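Local coordinates for probable amino acid aminotransferase (Mycobacterium tuberculosis, PDB 6Q1S), which belongs to the class IV aminotransferase family and is modelled with 4'-deoxy-4'-aminopyridoxal-5'-phosphate and 2-oxoglutaric acid, at residues M60-V74 with Y95-V109. Residues are numbered along the deposited sequence; the frame is centred on the assembly and turned at random.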
loop_
_atom_site.group_PDB
_atom_site.type_symbol
_atom_site.label_atom_id
_atom_site.label_comp_id
_atom_site.label_asym_id
_atom_site.label_seq_id
_atom_site.Cartn_x
_atom_site.Cartn_y
_atom_site.Cartn_z
ATOM N N MET B 60 -0.478 8.768 10.272
ATOM C CA MET B 60 -0.936 9.041 8.918
ATOM C C MET B 60 -1.481 10.450 8.756
ATOM O O MET B 60 -2.080 10.752 7.719
ATOM C CB MET B 60 -1.988 8.014 8.509
ATOM C CG MET B 60 -1.386 6.673 8.152
ATOM S SD MET B 60 -0.812 6.663 6.447
ATOM C CE MET B 60 -2.378 6.594 5.590
ATOM N N ASP B 61 -1.277 11.316 9.750
ATOM C CA ASP B 61 -1.732 12.705 9.698
ATOM C C ASP B 61 -3.221 12.778 9.380
ATOM O O ASP B 61 -3.681 13.629 8.616
ATOM C CB ASP B 61 -0.906 13.511 8.695
ATOM C CG ASP B 61 0.576 13.479 9.011
ATOM O OD1 ASP B 61 0.943 13.774 10.169
ATOM O OD2 ASP B 61 1.372 13.151 8.109
ATOM N N LEU B 62 -3.963 11.877 9.957
ATOM C CA LEU B 62 -5.404 11.752 9.890
ATOM C C LEU B 62 -6.041 12.405 11.107
ATOM O O LEU B 62 -5.434 12.450 12.182
ATOM C CB LEU B 62 -5.815 10.277 9.827
ATOM C CG LEU B 62 -5.736 9.635 8.445
ATOM C CD1 LEU B 62 -5.776 8.121 8.552
ATOM C CD2 LEU B 62 -6.876 10.139 7.583
ATOM N N PRO B 63 -7.256 12.933 10.967
ATOM C CA PRO B 63 -7.943 13.501 12.132
ATOM C C PRO B 63 -8.049 12.478 13.249
ATOM O O PRO B 63 -8.243 11.284 13.009
ATOM C CB PRO B 63 -9.320 13.885 11.581
ATOM C CG PRO B 63 -9.088 14.098 10.121
ATOM C CD PRO B 63 -8.032 13.104 9.727
ATOM N N GLU B 64 -7.899 12.957 14.474
ATOM C CA GLU B 64 -7.901 12.085 15.636
ATOM C C GLU B 64 -9.245 11.376 15.738
ATOM O O GLU B 64 -10.290 12.045 15.763
ATOM C CB GLU B 64 -7.619 12.904 16.893
ATOM C CG GLU B 64 -8.027 12.244 18.195
ATOM C CD GLU B 64 -7.879 13.178 19.379
ATOM O OE1 GLU B 64 -8.524 12.933 20.420
ATOM O OE2 GLU B 64 -7.118 14.162 19.267
ATOM N N PRO B 65 -9.274 10.044 15.766
ATOM C CA PRO B 65 -10.561 9.338 15.737
ATOM C C PRO B 65 -11.387 9.625 16.982
ATOM O O PRO B 65 -10.877 9.650 18.105
ATOM C CB PRO B 65 -10.158 7.861 15.652
ATOM C CG PRO B 65 -8.745 7.812 16.100
ATOM C CD PRO B 65 -8.134 9.115 15.701
ATOM N N ASP B 66 -12.680 9.848 16.765
ATOM C CA ASP B 66 -13.635 10.085 17.844
ATOM C C ASP B 66 -13.988 8.743 18.471
ATOM O O ASP B 66 -14.833 8.009 17.957
ATOM C CB ASP B 66 -14.875 10.788 17.303
ATOM C CG ASP B 66 -15.678 11.472 18.385
ATOM O OD1 ASP B 66 -15.492 12.691 18.586
ATOM O OD2 ASP B 66 -16.494 10.790 19.039
ATOM N N LEU B 67 -13.335 8.411 19.586
ATOM C CA LEU B 67 -13.539 7.093 20.182
ATOM C C LEU B 67 -14.969 6.856 20.658
ATOM O O LEU B 67 -15.469 5.733 20.462
ATOM C CB LEU B 67 -12.547 6.868 21.332
ATOM C CG LEU B 67 -11.058 6.773 20.997
ATOM C CD1 LEU B 67 -10.844 6.287 19.566
ATOM C CD2 LEU B 67 -10.385 8.112 21.220
ATOM N N PRO B 68 -15.667 7.810 21.286
ATOM C CA PRO B 68 -17.081 7.562 21.615
ATOM C C PRO B 68 -17.941 7.297 20.393
ATOM O O PRO B 68 -18.883 6.498 20.468
ATOM C CB PRO B 68 -17.505 8.847 22.337
ATOM C CG PRO B 68 -16.249 9.387 22.908
ATOM C CD PRO B 68 -15.183 9.060 21.903
ATOM N N ARG B 69 -17.644 7.948 19.266
ATOM C CA ARG B 69 -18.397 7.707 18.040
ATOM C C ARG B 69 -18.080 6.335 17.457
ATOM O O ARG B 69 -18.970 5.654 16.934
ATOM C CB ARG B 69 -18.090 8.813 17.027
ATOM C CG ARG B 69 -19.228 9.166 16.079
ATOM C CD ARG B 69 -19.274 10.674 15.848
ATOM N NE ARG B 69 -20.119 11.052 14.718
ATOM C CZ ARG B 69 -19.653 11.409 13.524
ATOM N NH1 ARG B 69 -18.345 11.439 13.303
ATOM N NH2 ARG B 69 -20.492 11.739 12.553
ATOM N N TRP B 70 -16.814 5.914 17.531
ATOM C CA TRP B 70 -16.442 4.590 17.041
ATOM C C TRP B 70 -17.026 3.481 17.909
ATOM O O TRP B 70 -17.423 2.430 17.394
ATOM C CB TRP B 70 -14.920 4.465 16.957
ATOM C CG TRP B 70 -14.344 5.066 15.713
ATOM C CD1 TRP B 70 -13.687 6.257 15.604
ATOM C CD2 TRP B 70 -14.391 4.512 14.392
ATOM N NE1 TRP B 70 -13.312 6.472 14.299
ATOM C CE2 TRP B 70 -13.733 5.416 13.535
ATOM C CE3 TRP B 70 -14.922 3.337 13.852
ATOM C CZ2 TRP B 70 -13.591 5.182 12.170
ATOM C CZ3 TRP B 70 -14.779 3.107 12.494
ATOM C CH2 TRP B 70 -14.121 4.025 11.670
ATOM N N ARG B 71 -17.069 3.682 19.231
ATOM C CA ARG B 71 -17.609 2.645 20.108
ATOM C C ARG B 71 -19.096 2.415 19.869
ATOM O O ARG B 71 -19.589 1.302 20.076
ATOM C CB ARG B 71 -17.358 2.983 21.578
ATOM C CG ARG B 71 -15.917 2.797 22.026
ATOM C CD ARG B 71 -15.790 2.901 23.542
ATOM N NE ARG B 71 -15.486 4.253 23.999
ATOM C CZ ARG B 71 -14.271 4.672 24.336
ATOM N NH1 ARG B 71 -13.240 3.841 24.264
ATOM N NH2 ARG B 71 -14.084 5.918 24.746
ATOM N N ARG B 72 -19.832 3.452 19.469
ATOM C CA ARG B 72 -21.250 3.262 19.180
ATOM C C ARG B 72 -21.449 2.500 17.875
ATOM O O ARG B 72 -22.313 1.619 17.792
ATOM C CB ARG B 72 -21.970 4.607 19.131
ATOM C CG ARG B 72 -23.474 4.484 18.927
ATOM C CD ARG B 72 -24.133 5.848 18.900
ATOM N NE ARG B 72 -23.620 6.673 17.812
ATOM C CZ ARG B 72 -23.794 7.987 17.729
ATOM N NH1 ARG B 72 -24.464 8.628 18.678
ATOM N NH2 ARG B 72 -23.293 8.662 16.704
ATOM N N ALA B 73 -20.673 2.836 16.841
ATOM C CA ALA B 73 -20.803 2.140 15.566
ATOM C C ALA B 73 -20.456 0.661 15.699
ATOM O O ALA B 73 -21.113 -0.193 15.092
ATOM C CB ALA B 73 -19.916 2.806 14.513
ATOM N N VAL B 74 -19.434 0.336 16.496
ATOM C CA VAL B 74 -19.089 -1.067 16.708
ATOM C C VAL B 74 -20.166 -1.762 17.532
ATOM O O VAL B 74 -20.509 -2.922 17.277
ATOM C CB VAL B 74 -17.686 -1.206 17.333
ATOM C CG1 VAL B 74 -16.656 -0.495 16.475
ATOM C CG2 VAL B 74 -17.642 -0.688 18.755
ATOM N N TYR B 95 -11.152 3.654 8.077
ATOM C CA TYR B 95 -10.946 5.072 8.372
ATOM C C TYR B 95 -10.021 5.633 7.296
ATOM O O TYR B 95 -8.804 5.432 7.346
ATOM C CB TYR B 95 -10.370 5.259 9.772
ATOM C CG TYR B 95 -10.306 6.695 10.245
ATOM C CD1 TYR B 95 -11.329 7.589 9.958
ATOM C CD2 TYR B 95 -9.235 7.146 11.005
ATOM C CE1 TYR B 95 -11.274 8.901 10.397
ATOM C CE2 TYR B 95 -9.173 8.452 11.451
ATOM C CZ TYR B 95 -10.192 9.326 11.145
ATOM O OH TYR B 95 -10.132 10.629 11.588
ATOM N N SER B 96 -10.599 6.342 6.333
ATOM C CA SER B 96 -9.868 6.868 5.193
ATOM C C SER B 96 -9.800 8.386 5.250
ATOM O O SER B 96 -10.562 9.038 5.969
ATOM C CB SER B 96 -10.528 6.436 3.880
ATOM O OG SER B 96 -10.402 7.443 2.892
ATOM N N ARG B 97 -8.877 8.945 4.465
ATOM C CA ARG B 97 -8.700 10.391 4.422
ATOM C C ARG B 97 -9.879 11.108 3.776
ATOM O O ARG B 97 -9.983 12.333 3.905
ATOM C CB ARG B 97 -7.401 10.740 3.690
ATOM C CG ARG B 97 -6.835 12.108 4.052
ATOM C CD ARG B 97 -5.416 12.285 3.530
ATOM N NE ARG B 97 -4.528 11.216 3.976
ATOM C CZ ARG B 97 -3.854 11.233 5.123
ATOM N NH1 ARG B 97 -3.959 12.269 5.945
ATOM N NH2 ARG B 97 -3.071 10.215 5.447
ATOM N N GLY B 98 -10.762 10.390 3.094
ATOM C CA GLY B 98 -11.912 11.008 2.471
ATOM C C GLY B 98 -11.730 11.206 0.982
ATOM O O GLY B 98 -10.824 10.665 0.342
ATOM N N ARG B 99 -12.640 11.998 0.423
ATOM C CA ARG B 99 -12.615 12.281 -1.003
ATOM C C ARG B 99 -11.471 13.236 -1.330
ATOM O O ARG B 99 -11.029 14.023 -0.489
ATOM C CB ARG B 99 -13.955 12.875 -1.438
ATOM C CG ARG B 99 -15.086 11.859 -1.409
ATOM C CD ARG B 99 -16.428 12.439 -1.834
ATOM N NE ARG B 99 -16.470 12.779 -3.253
ATOM C CZ ARG B 99 -17.538 13.279 -3.865
ATOM N NH1 ARG B 99 -18.652 13.492 -3.181
ATOM N NH2 ARG B 99 -17.497 13.556 -5.162
ATOM N N GLU B 100 -10.980 13.151 -2.565
ATOM C CA GLU B 100 -9.934 14.059 -3.016
ATOM C C GLU B 100 -10.469 15.483 -3.097
ATOM O O GLU B 100 -11.492 15.739 -3.740
ATOM C CB GLU B 100 -9.386 13.621 -4.372
ATOM C CG GLU B 100 -8.279 14.523 -4.896
ATOM C CD GLU B 100 -7.752 14.082 -6.246
ATOM O OE1 GLU B 100 -8.203 13.030 -6.748
ATOM O OE2 GLU B 100 -6.887 14.788 -6.804
ATOM N N GLY B 101 -9.767 16.416 -2.455
ATOM C CA GLY B 101 -10.200 17.793 -2.379
ATOM C C GLY B 101 -11.190 18.097 -1.278
ATOM O O GLY B 101 -11.382 19.273 -0.945
ATOM N N GLY B 102 -11.824 17.080 -0.697
ATOM C CA GLY B 102 -12.723 17.282 0.417
ATOM C C GLY B 102 -11.978 17.330 1.735
ATOM O O GLY B 102 -10.762 17.161 1.811
ATOM N N SER B 103 -12.737 17.568 2.801
ATOM C CA SER B 103 -12.174 17.702 4.139
ATOM C C SER B 103 -12.596 16.595 5.088
ATOM O O SER B 103 -11.774 16.121 5.876
ATOM C CB SER B 103 -12.565 19.056 4.742
ATOM O OG SER B 103 -11.948 19.243 6.006
ATOM N N ALA B 104 -13.852 16.175 5.042
ATOM C CA ALA B 104 -14.329 15.156 5.966
ATOM C C ALA B 104 -13.703 13.807 5.631
ATOM O O ALA B 104 -13.757 13.374 4.474
ATOM C CB ALA B 104 -15.851 15.058 5.914
ATOM N N PRO B 105 -13.095 13.124 6.597
ATOM C CA PRO B 105 -12.565 11.786 6.332
ATOM C C PRO B 105 -13.671 10.744 6.290
ATOM O O PRO B 105 -14.731 10.898 6.899
ATOM C CB PRO B 105 -11.619 11.545 7.515
ATOM C CG PRO B 105 -12.180 12.373 8.611
ATOM C CD PRO B 105 -12.769 13.595 7.953
ATOM N N THR B 106 -13.403 9.664 5.561
ATOM C CA THR B 106 -14.340 8.556 5.439
ATOM C C THR B 106 -14.134 7.588 6.596
ATOM O O THR B 106 -12.999 7.218 6.909
ATOM C CB THR B 106 -14.157 7.833 4.104
ATOM O OG1 THR B 106 -14.246 8.777 3.028
ATOM C CG2 THR B 106 -15.229 6.769 3.924
ATOM N N ALA B 107 -15.232 7.195 7.240
ATOM C CA ALA B 107 -15.162 6.332 8.412
ATOM C C ALA B 107 -16.425 5.491 8.498
ATOM O O ALA B 107 -17.530 6.038 8.494
ATOM C CB ALA B 107 -14.988 7.162 9.687
ATOM N N TYR B 108 -16.266 4.171 8.571
ATOM C CA TYR B 108 -17.416 3.294 8.748
ATOM C C TYR B 108 -16.961 1.979 9.365
ATOM O O TYR B 108 -15.765 1.687 9.459
ATOM C CB TYR B 108 -18.163 3.057 7.429
ATOM C CG TYR B 108 -17.365 2.369 6.345
ATOM C CD1 TYR B 108 -16.594 3.100 5.450
ATOM C CD2 TYR B 108 -17.405 0.989 6.198
ATOM C CE1 TYR B 108 -15.873 2.475 4.451
ATOM C CE2 TYR B 108 -16.686 0.356 5.203
ATOM C CZ TYR B 108 -15.924 1.103 4.332
ATOM O OH TYR B 108 -15.211 0.474 3.338
ATOM N N VAL B 109 -17.945 1.186 9.784
ATOM C CA VAL B 109 -17.732 -0.104 10.426
ATOM C C VAL B 109 -18.408 -1.175 9.584
ATOM O O VAL B 109 -19.534 -0.986 9.111
ATOM C CB VAL B 109 -18.283 -0.102 11.868
ATOM C CG1 VAL B 109 -18.414 -1.519 12.408
ATOM C CG2 VAL B 109 -17.400 0.737 12.770
#
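Arg97 presents the end of its guanidinium to the backbone where helix 46-59 gives way to the following loop, and both terminal nitrogens converge on one carbonyl oxygen. NH2 of Arg97 lies 2.5 Å from Met60 O in a fairly straight bond, and NH1 of Arg97 reaches the same Met60 O at 3.0 Å with a more bent one. Both run in the carbonyl plane and in the guanidinium plane; a weak bond from NH1 to Asp61 O lies at the same edge. The arginine leaves the backbone extended and bends at chi3 (-55°), which turns its head back to these carbonyls, while CD2 of Leu62 sits over one guanidinium face. NE is paired with Asp30, so the flat group is fixed from two directions. Asp61 is the C-prime residue of the Schellman motif ending helix 46-59; its carboxylate turns to Arg163 and Arg167 of the second subunit, placing this corner at the dimer interface. Tyr95 OH donates a very short bond to Pro63 O, 2.5 Å away at the phenol edge.

The contact lays the loop and start of helix 67-84 against the hairpin of strands 89-96 and 106-113, part of the five-stranded antiparallel sheet; helix segment 67-74 and strand segment 106-109 run at 37°, their axes 8.6 Å apart. Trp70 directs its edge at the face of Tyr95 in a T-shaped pair, planes at 82°. The benzo end of the indole lies along strand 106-113: CZ2 of Trp70 meets Ala107 CB at 3.5 Å, and CZ3 of Trp70 touches Val109 CG2, also at 3.5 Å. That same valine methyl packs against Ala73 CB and, more loosely, Val74 CG1. Toward the hairpin turn, the rings of Pro63 and Pro105 meet through their CG atoms, 3.8 Å apart.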